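Local coordinates for protein D-xylonate dehydratase (Caulobacter crescentus, PDB 5OYN) that catalyses the dehydration of D-xylonate to 2-dehydro-3-deoxy-D-arabinonate, and of D-gluconate about as efficiently, using a [2Fe-2S] cluster and magnesium, at residues Leu119-Leu133 / Gly144-Leu158. Sequence-based numbering, arbitrary orientation.
Sequences LVETLHGYPIDAVVL and GIMAATTVNIPAIVL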
loop_
_atom_site.group_PDB
_atom_site.type_symbol
_atom_site.label_atom_id
_atom_site.label_comp_id
_atom_site.label_asym_id
_atom_site.label_seq_id
_atom_site.Cartn_x
_atom_site.Cartn_y
_atom_site.Cartn_z
ATOM N N LEU A 119 20.303 -4.859 -13.696
ATOM C CA LEU A 119 20.504 -5.114 -12.277
ATOM C C LEU A 119 21.948 -4.826 -11.862
ATOM O O LEU A 119 22.175 -4.219 -10.803
ATOM C CB LEU A 119 20.092 -6.538 -11.922
ATOM C CG LEU A 119 20.015 -6.835 -10.419
ATOM C CD1 LEU A 119 19.355 -5.721 -9.622
ATOM C CD2 LEU A 119 19.278 -8.129 -10.183
ATOM N N VAL A 120 22.939 -5.206 -12.694
ATOM C CA VAL A 120 24.336 -4.939 -12.326
ATOM C C VAL A 120 24.596 -3.435 -12.270
ATOM O O VAL A 120 25.252 -2.947 -11.342
ATOM C CB VAL A 120 25.350 -5.660 -13.257
ATOM C CG1 VAL A 120 24.952 -7.103 -13.544
ATOM C CG2 VAL A 120 25.630 -4.893 -14.554
ATOM N N GLU A 121 24.071 -2.671 -13.236
ATOM C CA GLU A 121 24.209 -1.217 -13.180
ATOM C C GLU A 121 23.722 -0.674 -11.837
ATOM O O GLU A 121 24.423 0.096 -11.177
ATOM C CB GLU A 121 23.443 -0.559 -14.330
ATOM C CG GLU A 121 24.149 -0.547 -15.699
ATOM C CD GLU A 121 25.681 -0.478 -15.625
ATOM O OE1 GLU A 121 26.314 -1.559 -15.585
ATOM O OE2 GLU A 121 26.254 0.641 -15.644
ATOM N N THR A 122 22.526 -1.095 -11.411
ATOM C CA THR A 122 21.956 -0.648 -10.141
ATOM C C THR A 122 22.788 -1.128 -8.955
ATOM O O THR A 122 23.170 -0.331 -8.091
ATOM C CB THR A 122 20.508 -1.147 -10.024
ATOM O OG1 THR A 122 19.749 -0.690 -11.147
ATOM C CG2 THR A 122 19.852 -0.675 -8.732
ATOM N N LEU A 123 23.064 -2.438 -8.880
ATOM C CA LEU A 123 23.791 -2.978 -7.726
ATOM C C LEU A 123 25.164 -2.337 -7.580
ATOM O O LEU A 123 25.625 -2.073 -6.461
ATOM C CB LEU A 123 23.947 -4.488 -7.855
ATOM C CG LEU A 123 22.718 -5.371 -7.695
ATOM C CD1 LEU A 123 23.165 -6.825 -7.686
ATOM C CD2 LEU A 123 21.984 -5.028 -6.426
ATOM N N HIS A 124 25.832 -2.075 -8.698
ATOM C CA HIS A 124 27.170 -1.514 -8.648
ATOM C C HIS A 124 27.176 0.008 -8.585
ATOM O O HIS A 124 28.102 0.585 -8.003
ATOM C CB HIS A 124 27.968 -1.993 -9.860
ATOM C CG HIS A 124 29.354 -1.444 -9.913
ATOM N ND1 HIS A 124 30.344 -1.840 -9.039
ATOM C CD2 HIS A 124 29.911 -0.506 -10.716
ATOM C CE1 HIS A 124 31.453 -1.178 -9.310
ATOM N NE2 HIS A 124 31.218 -0.365 -10.324
ATOM N N GLY A 125 26.148 0.671 -9.136
ATOM C CA GLY A 125 26.081 2.116 -9.264
ATOM C C GLY A 125 25.490 2.898 -8.109
ATOM O O GLY A 125 25.569 4.132 -8.122
ATOM N N TYR A 126 24.914 2.242 -7.108
ATOM C CA TYR A 126 24.269 2.916 -5.992
ATOM C C TYR A 126 24.868 2.421 -4.686
ATOM O O TYR A 126 25.538 1.384 -4.660
ATOM C CB TYR A 126 22.752 2.671 -6.007
ATOM C CG TYR A 126 22.050 3.318 -7.175
ATOM C CD1 TYR A 126 21.828 2.611 -8.354
ATOM C CD2 TYR A 126 21.620 4.637 -7.107
ATOM C CE1 TYR A 126 21.185 3.201 -9.433
ATOM C CE2 TYR A 126 20.978 5.235 -8.170
ATOM C CZ TYR A 126 20.760 4.518 -9.331
ATOM O OH TYR A 126 20.123 5.117 -10.397
ATOM N N PRO A 127 24.662 3.144 -3.578
ATOM C CA PRO A 127 25.294 2.719 -2.320
ATOM C C PRO A 127 24.629 1.491 -1.722
ATOM O O PRO A 127 24.015 1.563 -0.651
ATOM C CB PRO A 127 25.132 3.943 -1.411
ATOM C CG PRO A 127 23.934 4.613 -1.920
ATOM C CD PRO A 127 23.943 4.415 -3.417
ATOM N N ILE A 128 24.752 0.358 -2.411
ATOM C CA ILE A 128 24.097 -0.888 -2.032
ATOM C C ILE A 128 25.159 -1.857 -1.534
ATOM O O ILE A 128 26.191 -2.047 -2.190
ATOM C CB ILE A 128 23.308 -1.475 -3.214
ATOM C CG1 ILE A 128 22.128 -0.561 -3.549
ATOM C CG2 ILE A 128 22.835 -2.897 -2.911
ATOM C CD1 ILE A 128 21.623 -0.729 -4.963
ATOM N N ASP A 129 24.911 -2.460 -0.370
ATOM C CA ASP A 129 25.863 -3.369 0.252
ATOM C C ASP A 129 25.529 -4.828 -0.018
ATOM O O ASP A 129 26.341 -5.556 -0.592
ATOM C CB ASP A 129 25.917 -3.118 1.753
ATOM C CG ASP A 129 26.467 -1.766 2.068
ATOM O OD1 ASP A 129 27.402 -1.347 1.337
ATOM O OD2 ASP A 129 25.962 -1.122 3.027
ATOM N N ALA A 130 24.364 -5.279 0.425
ATOM C CA ALA A 130 23.874 -6.614 0.147
ATOM C C ALA A 130 22.562 -6.490 -0.614
ATOM O O ALA A 130 22.003 -5.397 -0.755
ATOM C CB ALA A 130 23.690 -7.413 1.442
ATOM N N VAL A 131 22.060 -7.625 -1.110
ATOM C CA VAL A 131 20.838 -7.636 -1.902
ATOM C C VAL A 131 19.971 -8.839 -1.539
ATOM O O VAL A 131 20.461 -9.897 -1.132
ATOM C CB VAL A 131 21.150 -7.617 -3.407
ATOM C CG1 VAL A 131 21.709 -8.944 -3.845
ATOM C CG2 VAL A 131 19.896 -7.263 -4.197
ATOM N N VAL A 132 18.661 -8.642 -1.648
ATOM C CA VAL A 132 17.683 -9.712 -1.561
ATOM C C VAL A 132 17.018 -9.799 -2.923
ATOM O O VAL A 132 16.322 -8.866 -3.343
ATOM C CB VAL A 132 16.661 -9.459 -0.456
ATOM C CG1 VAL A 132 15.599 -10.546 -0.481
ATOM C CG2 VAL A 132 17.358 -9.400 0.885
ATOM N N LEU A 133 17.259 -10.903 -3.623
ATOM C CA LEU A 133 16.739 -11.117 -4.968
ATOM C C LEU A 133 15.375 -11.793 -4.846
ATOM O O LEU A 133 15.283 -12.926 -4.360
ATOM C CB LEU A 133 17.705 -11.972 -5.796
ATOM C CG LEU A 133 19.156 -11.515 -5.929
ATOM C CD1 LEU A 133 19.995 -12.602 -6.520
ATOM C CD2 LEU A 133 19.271 -10.256 -6.770
ATOM N N GLY A 144 18.463 -12.720 -11.881
ATOM C CA GLY A 144 18.882 -12.129 -10.619
ATOM C C GLY A 144 20.237 -12.644 -10.165
ATOM O O GLY A 144 21.151 -11.864 -9.878
ATOM N N ILE A 145 20.391 -13.968 -10.113
ATOM C CA ILE A 145 21.645 -14.552 -9.643
ATOM C C ILE A 145 22.807 -14.158 -10.549
ATOM O O ILE A 145 23.879 -13.764 -10.069
ATOM C CB ILE A 145 21.503 -16.075 -9.518
ATOM C CG1 ILE A 145 20.397 -16.375 -8.501
ATOM C CG2 ILE A 145 22.834 -16.686 -9.132
ATOM C CD1 ILE A 145 20.130 -17.823 -8.302
ATOM N N MET A 146 22.611 -14.228 -11.866
ATOM C CA MET A 146 23.646 -13.772 -12.792
ATOM C C MET A 146 24.137 -12.369 -12.439
ATOM O O MET A 146 25.342 -12.126 -12.323
ATOM C CB MET A 146 23.118 -13.809 -14.224
ATOM C CG MET A 146 23.065 -15.205 -14.798
ATOM S SD MET A 146 22.012 -15.338 -16.256
ATOM C CE MET A 146 22.499 -13.899 -17.207
ATOM N N ALA A 147 23.208 -11.437 -12.228
ATOM C CA ALA A 147 23.591 -10.055 -11.965
ATOM C C ALA A 147 24.284 -9.916 -10.620
ATOM O O ALA A 147 25.273 -9.183 -10.496
ATOM C CB ALA A 147 22.360 -9.153 -12.031
ATOM N N ALA A 148 23.776 -10.594 -9.593
ATOM C CA ALA A 148 24.403 -10.469 -8.284
ATOM C C ALA A 148 25.834 -11.000 -8.291
ATOM O O ALA A 148 26.684 -10.467 -7.571
ATOM C CB ALA A 148 23.571 -11.183 -7.218
ATOM N N THR A 149 26.134 -12.039 -9.090
ATOM C CA THR A 149 27.489 -12.575 -9.014
ATOM C C THR A 149 28.477 -11.704 -9.783
ATOM O O THR A 149 29.594 -11.476 -9.304
ATOM C CB THR A 149 27.561 -14.026 -9.507
ATOM O OG1 THR A 149 27.598 -14.054 -10.932
ATOM C CG2 THR A 149 26.391 -14.827 -9.033
ATOM N N THR A 150 28.088 -11.205 -10.963
ATOM C CA THR A 150 28.939 -10.266 -11.690
ATOM C C THR A 150 29.403 -9.142 -10.782
ATOM O O THR A 150 30.583 -8.777 -10.769
ATOM C CB THR A 150 28.200 -9.688 -12.897
ATOM O OG1 THR A 150 27.947 -10.719 -13.859
ATOM C CG2 THR A 150 29.025 -8.600 -13.549
ATOM N N VAL A 151 28.485 -8.585 -9.999
ATOM C CA VAL A 151 28.871 -7.528 -9.076
ATOM C C VAL A 151 29.499 -8.122 -7.828
ATOM O O VAL A 151 30.481 -7.587 -7.296
ATOM C CB VAL A 151 27.657 -6.643 -8.761
ATOM C CG1 VAL A 151 27.964 -5.681 -7.614
ATOM C CG2 VAL A 151 27.252 -5.890 -10.015
ATOM N N ASN A 152 28.964 -9.246 -7.359
ATOM C CA ASN A 152 29.531 -9.995 -6.238
ATOM C C ASN A 152 29.509 -9.167 -4.954
ATOM O O ASN A 152 30.544 -8.849 -4.370
ATOM C CB ASN A 152 30.951 -10.487 -6.550
ATOM C CG ASN A 152 31.380 -11.635 -5.652
ATOM O OD1 ASN A 152 30.583 -12.515 -5.329
ATOM N ND2 ASN A 152 32.646 -11.637 -5.254
ATOM N N ILE A 153 28.298 -8.814 -4.532
ATOM C CA ILE A 153 28.061 -8.358 -3.161
ATOM C C ILE A 153 27.196 -9.428 -2.505
ATOM O O ILE A 153 26.517 -10.175 -3.224
ATOM C CB ILE A 153 27.393 -6.974 -3.122
ATOM C CG1 ILE A 153 26.185 -6.922 -4.055
ATOM C CG2 ILE A 153 28.369 -5.886 -3.495
ATOM C CD1 ILE A 153 25.190 -5.816 -3.684
ATOM N N PRO A 154 27.193 -9.560 -1.178
ATOM C CA PRO A 154 26.408 -10.638 -0.554
ATOM C C PRO A 154 24.946 -10.587 -0.985
ATOM O O PRO A 154 24.306 -9.533 -0.963
ATOM C CB PRO A 154 26.573 -10.380 0.947
ATOM C CG PRO A 154 27.776 -9.501 1.073
ATOM C CD PRO A 154 27.877 -8.715 -0.185
ATOM N N ALA A 155 24.433 -11.743 -1.411
ATOM C CA ALA A 155 23.121 -11.869 -2.027
ATOM C C ALA A 155 22.372 -13.033 -1.400
ATOM O O ALA A 155 22.962 -13.898 -0.754
ATOM C CB ALA A 155 23.233 -12.089 -3.533
ATOM N N ILE A 156 21.058 -13.053 -1.602
ATOM C CA ILE A 156 20.231 -14.164 -1.138
ATOM C C ILE A 156 18.939 -14.130 -1.939
ATOM O O ILE A 156 18.410 -13.054 -2.241
ATOM C CB ILE A 156 20.002 -14.079 0.391
ATOM C CG1 ILE A 156 19.429 -15.367 0.956
ATOM C CG2 ILE A 156 19.150 -12.857 0.781
ATOM C CD1 ILE A 156 19.193 -15.259 2.476
ATOM N N VAL A 157 18.462 -15.316 -2.339
ATOM C CA VAL A 157 17.255 -15.407 -3.152
ATOM C C VAL A 157 16.059 -15.595 -2.239
ATOM O O VAL A 157 16.111 -16.365 -1.269
ATOM C CB VAL A 157 17.343 -16.553 -4.172
ATOM C CG1 VAL A 157 15.945 -16.934 -4.662
ATOM C CG2 VAL A 157 18.241 -16.169 -5.348
ATOM N N LEU A 158 14.979 -14.874 -2.540
ATOM C CA LEU A 158 13.681 -15.103 -1.924
ATOM C C LEU A 158 12.715 -15.496 -3.025
ATOM O O LEU A 158 12.491 -14.721 -3.959
ATOM C CB LEU A 158 13.176 -13.868 -1.174
ATOM C CG LEU A 158 11.794 -14.065 -0.534
ATOM C CD1 LEU A 158 11.782 -15.234 0.463
ATOM C CD2 LEU A 158 11.367 -12.802 0.133
#
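Leu133 and Val131 pair through their backbones with the chain from Pro154 to Leu158, as neighbouring strands of a parallel sheet. Val131 N donates to Pro154 O (3.0 Å), and Leu133 N donates to Ile156 O (2.8 Å). Leu158 N donates to Leu133 O at 2.7 Å, almost straight at 177°. The bond from Ile156 N to Val131 O is weak.

Apolar side chains pack between the sheet and the helices. Leu133 carries its CG anti to the carbonyl carbon (chi1 -55°), and an extended chi2 sets CD1 against helix 144-151. There CD1 lies 3.6 Å from Gly144 O and also meets Ala148 CB and Val157 CG2. Val131 CG1 touches Ala155 CB on the same sheet face. On the other face Val132 and Ile156 run side by side, and helix 241-259 covers them. With an alanine at Leu133 the CD1 contacts are gone, which is likely to open a gap between Gly144, Ala148 and Val157.

The axes of helix segments 119-125 and 144-151 approach to 8.8 Å and cross at -40°. Ala147 is a small residue where they come close. Its CB lies 3.5 Å from Leu119 CB and also touches Val120 CG1. Val151 CG2 packs against Val120 CB and His124 CB. Near the loops, Ile153 CD1 reaches Ile128 CG2 (3.8 Å) and Leu123 CD2.

Strand 130-135, helix 141-151 and strand 155-159 form a beta-alpha-beta crossover in the N-terminal part of this IlvD/Edd enzyme. Every hydrogen bond across the contact joins backbone atoms. Backbone bonding thus sets the strand register, while buried, mainly apolar packing holds the helices on the Val131/Leu133 face.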